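Local coordinates for protein serine repeat antigen 5 (Plasmodium falciparum, PDB 6X42) that is a papain-family protein of the malaria parasite, a pseudo-zymogen that probably has little or no protease activity, at residues Glu45-Asn49 / Cys50-Trp54; Ser77-Tyr80 / Val81-Tyr85; Leu103-Ile106 / Glu107-Phe111. All blocks are in the same frame, centred on the assembly; numbering follows the deposited sequence.

Contact 1 (Glu45-Asn49 / Cys50-Trp54)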
# COMPACT_ATOMS: atom_id res chain seq x y z
N GLU A 45 -9.48 -4.60 -4.91
CA GLU A 45 -10.63 -4.51 -4.02
C GLU A 45 -11.29 -3.14 -4.13
O GLU A 45 -10.74 -2.21 -4.71
CB GLU A 45 -10.22 -4.85 -2.58
CG GLU A 45 -9.67 -6.27 -2.49
CD GLU A 45 -9.36 -6.74 -1.09
OE1 GLU A 45 -10.20 -6.54 -0.20
OE2 GLU A 45 -8.30 -7.34 -0.87
N ASP A 46 -12.52 -3.05 -3.60
CA ASP A 46 -13.35 -1.85 -3.63
C ASP A 46 -13.74 -1.49 -2.21
O ASP A 46 -14.56 -2.17 -1.58
CB ASP A 46 -14.59 -2.10 -4.50
CG ASP A 46 -15.46 -0.86 -4.74
OD1 ASP A 46 -15.23 0.19 -4.11
OD2 ASP A 46 -16.41 -0.99 -5.56
N GLN A 47 -13.15 -0.41 -1.68
CA GLN A 47 -13.44 0.06 -0.34
C GLN A 47 -14.84 0.66 -0.20
O GLN A 47 -15.30 0.89 0.93
CB GLN A 47 -12.41 1.08 0.10
CG GLN A 47 -12.52 2.42 -0.59
CD GLN A 47 -11.39 3.36 -0.25
OE1 GLN A 47 -10.26 3.21 -0.72
NE2 GLN A 47 -11.68 4.33 0.60
N GLY A 48 -15.53 0.93 -1.30
CA GLY A 48 -16.85 1.52 -1.22
C GLY A 48 -16.78 2.92 -0.65
O GLY A 48 -15.77 3.62 -0.74
N ASN A 49 -17.86 3.33 0.00
CA ASN A 49 -18.02 4.71 0.43
C ASN A 49 -17.69 4.93 1.91
O ASN A 49 -18.40 5.62 2.63
CB ASN A 49 -19.42 5.21 0.08
CG ASN A 49 -19.65 5.27 -1.44
OD1 ASN A 49 -18.70 5.33 -2.22
ND2 ASN A 49 -20.91 5.24 -1.85
N CYS A 50 -16.57 4.34 2.36
CA CYS A 50 -15.96 4.63 3.64
C CYS A 50 -14.49 4.96 3.41
O CYS A 50 -13.91 4.56 2.39
CB CYS A 50 -16.04 3.45 4.63
SG CYS A 50 -17.70 3.06 5.21
N ASP A 51 -13.90 5.69 4.36
CA ASP A 51 -12.50 6.13 4.26
C ASP A 51 -11.58 5.09 4.89
O ASP A 51 -10.95 5.31 5.93
CB ASP A 51 -12.33 7.48 4.92
CG ASP A 51 -10.94 8.06 4.73
OD1 ASP A 51 -10.15 7.52 3.92
OD2 ASP A 51 -10.64 9.08 5.39
N THR A 52 -11.50 3.94 4.21
CA THR A 52 -10.79 2.78 4.74
C THR A 52 -9.55 2.42 3.92
O THR A 52 -9.00 1.33 4.11
CB THR A 52 -11.74 1.59 4.86
OG1 THR A 52 -12.43 1.47 3.62
CG2 THR A 52 -12.73 1.76 6.03
N SER A 53 -9.07 3.32 3.07
CA SER A 53 -7.88 3.01 2.28
C SER A 53 -6.68 2.68 3.15
O SER A 53 -5.81 1.90 2.74
CB SER A 53 -7.53 4.13 1.31
OG SER A 53 -7.03 5.29 1.99
N TRP A 54 -6.59 3.29 4.34
CA TRP A 54 -5.46 2.98 5.22
C TRP A 54 -5.39 1.48 5.50
O TRP A 54 -4.30 0.92 5.62
CB TRP A 54 -5.56 3.79 6.52
CG TRP A 54 -6.77 3.50 7.38
CD1 TRP A 54 -8.04 3.93 7.17
CD2 TRP A 54 -6.78 2.74 8.58
NE1 TRP A 54 -8.86 3.48 8.18
CE2 TRP A 54 -8.11 2.75 9.06
CE3 TRP A 54 -5.81 2.06 9.32
CZ2 TRP A 54 -8.48 2.11 10.24
CZ3 TRP A 54 -6.18 1.42 10.48
CH2 TRP A 54 -7.51 1.45 10.93
O HOH W 1 -9.86 6.36 1.57
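Gln47 reaches across the turn to Cys50, its amide NE2 donating to Cys50 O over 2.9 Å, in the plane of that carbonyl and with an N-H...O angle of 154°. CG sits between the backbone N and carbonyl carbon of Gln47 (chi1 72°), and the extended chain brings the amide to Cys50 O and alongside Ser53, at the start of helix 53-68. This is the tight side: Gln47 CB lies 3.5 Å from Thr52 OG1, which bonds to Tyr120 OH, as does Gln47 O; Gln47 OE1 lies 3.5 Å from Ser53 CB. A water accepts from Gln47 NE2, donates to Asp51 OD1 (2.6 Å) and bonds with Ser53 OG, whose main partner is Ala220 N. The looser, solvent-side end holds exposed Asp46 and Asn49; there Asp46 OD1 accepts from Gly48 N in an Asx turn. A disulfide ties Cys50 to Cys93. Residues 47-54 match the papain-type Gln-Gly-x-Cys-x-x-Cys-Trp motif, but Ser53 probably stands where active relatives carry the nucleophilic cysteine. With NE2 donating twice and OE1 bonded to Ser245 OG, the Gln47 amide is held in an orientation consistent with its counterparts' oxyanion-hole role, despite that serine.

Contact 2 (Ser77-Tyr80 / Val81-Tyr85); sequences SALY and VANCY
One face of the Tyr80 ring carries Cys84 SG, which stands 3.4 Å above the ring plane, almost over its centre, and 11° off the normal: a cysteine sulfur-aromatic contact one helical turn apart. Cys84 CB follows over the same face as a CH-pi contact, 4.2 Å from the centroid of the Tyr80 ring. Tyr80 CG lies opposite its backbone N (chi1 -168°), which swings the ring along the helix toward the cysteine. The sulfur is also near the backbone, Cys84 SG lying 3.2 Å from Tyr80 O. Pro113 and Val132 also touch the ring.

The second flat group is the Asn83 amide, which Leu79 approaches obliquely, CG lying 3.6 Å from Asn83 ND2. That amide is gripped from outside the helix: OD1 accepts from Gly126 N, while ND2 bonds to Tyr118 OH and Lys124 O, which sets its rotation.

At the other end Ser77 is the N-cap, its OG accepting from Tyr80 N over 3.0 Å and also bonding to Tyr118 O. Ala82 N to Ala78 O (2.9 Å) is a regular helical bond; the bonds of Asn83 N and Cys84 N back to Leu79 O and Tyr80 O are weak where the helix ends and Cys84 leaves helical phi/psi. Ala78 and Ala82 pack on helix 53-68 and Val81 on helix 99-109, within the helical lobe of the papain fold.

The sulfur over the ring belongs to the disulfide with Cys129, and dispersion between polarisable sulfur and ring face probably favours this placement. Ser77 OG takes the N-H of Tyr80 at the helix start, while the Asn83 amide ties its end to the neighbouring loop.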
# COMPACT_ATOMS: atom_id res chain seq x y z
N SER A 77 -8.80 -9.87 5.99
CA SER A 77 -10.09 -9.22 6.19
C SER A 77 -9.88 -7.76 6.57
O SER A 77 -9.55 -7.45 7.72
CB SER A 77 -10.84 -9.96 7.29
OG SER A 77 -12.00 -9.24 7.69
N ALA A 78 -10.13 -6.84 5.64
CA ALA A 78 -10.11 -5.43 5.99
C ALA A 78 -11.16 -5.10 7.04
O ALA A 78 -10.97 -4.22 7.88
CB ALA A 78 -10.36 -4.57 4.75
N LEU A 79 -12.32 -5.78 6.96
CA LEU A 79 -13.42 -5.46 7.88
C LEU A 79 -13.06 -5.79 9.32
O LEU A 79 -13.44 -5.06 10.25
CB LEU A 79 -14.68 -6.20 7.43
CG LEU A 79 -15.99 -5.72 8.06
CD1 LEU A 79 -16.29 -4.28 7.66
CD2 LEU A 79 -17.14 -6.65 7.67
N TYR A 80 -12.30 -6.87 9.54
CA TYR A 80 -11.87 -7.19 10.90
C TYR A 80 -11.02 -6.07 11.47
O TYR A 80 -11.20 -5.65 12.62
CB TYR A 80 -11.12 -8.52 10.93
CG TYR A 80 -10.89 -9.03 12.34
CD1 TYR A 80 -11.86 -9.78 12.99
CD2 TYR A 80 -9.73 -8.73 13.03
CE1 TYR A 80 -11.66 -10.23 14.29
CE2 TYR A 80 -9.52 -9.18 14.32
CZ TYR A 80 -10.49 -9.92 14.95
OH TYR A 80 -10.30 -10.37 16.25
N VAL A 81 -10.07 -5.57 10.67
CA VAL A 81 -9.20 -4.49 11.12
C VAL A 81 -10.00 -3.22 11.35
O VAL A 81 -9.71 -2.46 12.29
CB VAL A 81 -8.04 -4.29 10.13
CG1 VAL A 81 -7.16 -3.13 10.55
CG2 VAL A 81 -7.25 -5.60 10.00
N ALA A 82 -11.00 -2.94 10.52
CA ALA A 82 -11.81 -1.75 10.72
C ALA A 82 -12.55 -1.80 12.05
O ALA A 82 -12.72 -0.78 12.71
CB ALA A 82 -12.84 -1.63 9.60
N ASN A 83 -13.04 -2.97 12.43
CA ASN A 83 -14.04 -3.07 13.48
C ASN A 83 -13.48 -3.47 14.83
O ASN A 83 -14.19 -3.35 15.83
CB ASN A 83 -15.14 -4.03 13.06
CG ASN A 83 -15.96 -3.47 11.91
OD1 ASN A 83 -15.88 -2.27 11.61
ND2 ASN A 83 -16.77 -4.32 11.28
N CYS A 84 -12.25 -3.95 14.89
CA CYS A 84 -11.66 -4.50 16.11
C CYS A 84 -10.55 -3.56 16.56
O CYS A 84 -9.50 -3.46 15.92
CB CYS A 84 -11.14 -5.90 15.84
SG CYS A 84 -12.46 -6.99 15.26
N TYR A 85 -10.78 -2.86 17.67
CA TYR A 85 -9.82 -1.92 18.21
C TYR A 85 -10.10 -1.73 19.70
O TYR A 85 -11.22 -1.94 20.17
CB TYR A 85 -9.89 -0.58 17.46
CG TYR A 85 -11.26 0.06 17.46
CD1 TYR A 85 -11.67 0.85 18.53
CD2 TYR A 85 -12.13 -0.11 16.39
CE1 TYR A 85 -12.90 1.46 18.54
CE2 TYR A 85 -13.38 0.50 16.39
CZ TYR A 85 -13.76 1.29 17.47
OH TYR A 85 -14.99 1.90 17.52

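Contact 3 (Leu103-Ile106 / Glu107-Phe111); sequences LQII and EDYGF
From Leu103 to Gly110 the backbone runs as the last two turns of helix 99-109, with Glu107 N to Leu103 O (2.9 Å) opening a ladder of bonds that Gly110 N to Ile106 O (2.8 Å) closes, and Gly110 then leaves the helix with a positive phi of 69°, a conformation that glycine adopts readily.

Gln104 and Asp108 pair on the exposed side. The glutamine bends at chi2 (66°), which carries its amide forward along the helix, toward Asp108, and NE2 makes a weak, 3.4 Å bond to Asp108 OD2. Amide and carboxylate planes are turned 53° against each other, so the two groups meet without lying flat. The other carboxylate oxygen, Asp108 OD1, stands 3.3 Å from Gln104 O; both are acceptors, and the proximity offers no bond.

In Glu107, the first torsion places CG beside the backbone N and against the turn before it, 3.1 Å from Leu103 O. The bend at chi2 then leads the carboxylate away from residues 103-106, and OE2 bonds to His147.

Tyr109 turns a ring edge to the backbone: CD1 lies 3.4 Å from Ile105 O, near the plane of the ring, and the same oxygen takes the Tyr109 N-H bond. Ile105 CG2 is a looser neighbour, 4.2 Å from Tyr109 CD1.

The apolar flank joins this helix to its surroundings. Ile105 packs on Trp54 of helix 53-68 and on Val81 of helix 78-83, and Tyr109 lies against Tyr80 of that helix. Ile106 meets Leu62 of helix 53-68 together with Ile145, and Leu103 and Glu107 also rest on Ile145, so strand 144-145 lines another side of the helix.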
# COMPACT_ATOMS: atom_id res chain seq x y z
N LEU A 103 -0.77 -1.24 12.49
CA LEU A 103 0.12 -2.12 13.22
C LEU A 103 -0.30 -2.28 14.68
O LEU A 103 -0.15 -3.36 15.26
CB LEU A 103 1.55 -1.60 13.15
CG LEU A 103 2.22 -1.71 11.79
CD1 LEU A 103 3.62 -1.15 11.91
CD2 LEU A 103 2.29 -3.13 11.28
N GLN A 104 -0.80 -1.22 15.30
CA GLN A 104 -1.23 -1.31 16.69
C GLN A 104 -2.36 -2.31 16.85
O GLN A 104 -2.43 -3.03 17.85
CB GLN A 104 -1.67 0.06 17.18
CG GLN A 104 -1.79 0.12 18.69
CD GLN A 104 -0.42 -0.04 19.38
OE1 GLN A 104 0.57 0.57 18.97
NE2 GLN A 104 -0.37 -0.87 20.41
N ILE A 105 -3.28 -2.36 15.88
CA ILE A 105 -4.38 -3.31 15.95
C ILE A 105 -3.86 -4.74 15.87
O ILE A 105 -4.30 -5.61 16.63
CB ILE A 105 -5.39 -2.99 14.83
CG1 ILE A 105 -6.09 -1.67 15.15
CG2 ILE A 105 -6.38 -4.14 14.64
CD1 ILE A 105 -6.68 -1.01 13.97
N ILE A 106 -2.90 -4.99 14.97
CA ILE A 106 -2.24 -6.30 14.94
C ILE A 106 -1.60 -6.63 16.28
O ILE A 106 -1.70 -7.76 16.76
CB ILE A 106 -1.19 -6.36 13.81
CG1 ILE A 106 -1.88 -6.30 12.47
CG2 ILE A 106 -0.35 -7.65 13.95
CD1 ILE A 106 -0.89 -6.29 11.33
N GLU A 107 -0.87 -5.67 16.86
CA GLU A 107 -0.22 -5.95 18.14
C GLU A 107 -1.25 -6.29 19.21
O GLU A 107 -1.03 -7.18 20.04
CB GLU A 107 0.58 -4.73 18.59
CG GLU A 107 1.63 -4.24 17.59
CD GLU A 107 3.01 -4.79 17.84
OE1 GLU A 107 3.15 -5.72 18.66
OE2 GLU A 107 3.97 -4.27 17.24
N ASP A 108 -2.38 -5.57 19.21
CA ASP A 108 -3.36 -5.73 20.27
C ASP A 108 -4.18 -7.00 20.13
O ASP A 108 -4.61 -7.58 21.13
CB ASP A 108 -4.31 -4.52 20.29
CG ASP A 108 -3.63 -3.23 20.75
OD1 ASP A 108 -4.19 -2.14 20.51
OD2 ASP A 108 -2.54 -3.31 21.35
N TYR A 109 -4.42 -7.46 18.89
CA TYR A 109 -5.31 -8.59 18.65
C TYR A 109 -4.59 -9.87 18.25
O TYR A 109 -5.08 -10.95 18.56
CB TYR A 109 -6.38 -8.21 17.61
CG TYR A 109 -7.43 -7.30 18.20
CD1 TYR A 109 -7.20 -5.93 18.36
CD2 TYR A 109 -8.64 -7.81 18.67
CE1 TYR A 109 -8.14 -5.11 18.94
CE2 TYR A 109 -9.59 -6.99 19.24
CZ TYR A 109 -9.33 -5.65 19.38
OH TYR A 109 -10.27 -4.83 19.95
N GLY A 110 -3.42 -9.78 17.62
CA GLY A 110 -2.67 -10.98 17.28
C GLY A 110 -3.29 -11.85 16.21
O GLY A 110 -2.76 -12.93 15.92
N PHE A 111 -4.38 -11.42 15.60
CA PHE A 111 -5.13 -12.26 14.66
C PHE A 111 -5.53 -11.42 13.47
O PHE A 111 -6.11 -10.35 13.62
CB PHE A 111 -6.38 -12.82 15.35
CG PHE A 111 -6.86 -14.13 14.79
CD1 PHE A 111 -6.59 -15.33 15.44
CD2 PHE A 111 -7.60 -14.17 13.61
CE1 PHE A 111 -7.04 -16.54 14.92
CE2 PHE A 111 -8.05 -15.37 13.09
CZ PHE A 111 -7.77 -16.56 13.75

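The three contacts follow one another along the chain; none nests in or crosses another. Contact 1 comes first, turning the loop ahead of helix 53-68 into its first turn. Contact 2 spans the short helix 78-83 and its exit, its centre about 12 Å from that of contact 1, with no touch between them. Contact 3 ends helix 99-109, about 10 Å from contact 2 between centres. There Tyr85 O approaches Tyr109 OH at 3.1 Å, and Cys84 O lies 3.4 Å from Ile105 CG2. Contact 3 also touches contact 1. Together they knit three helices of the helical lobe of the papain-like fold.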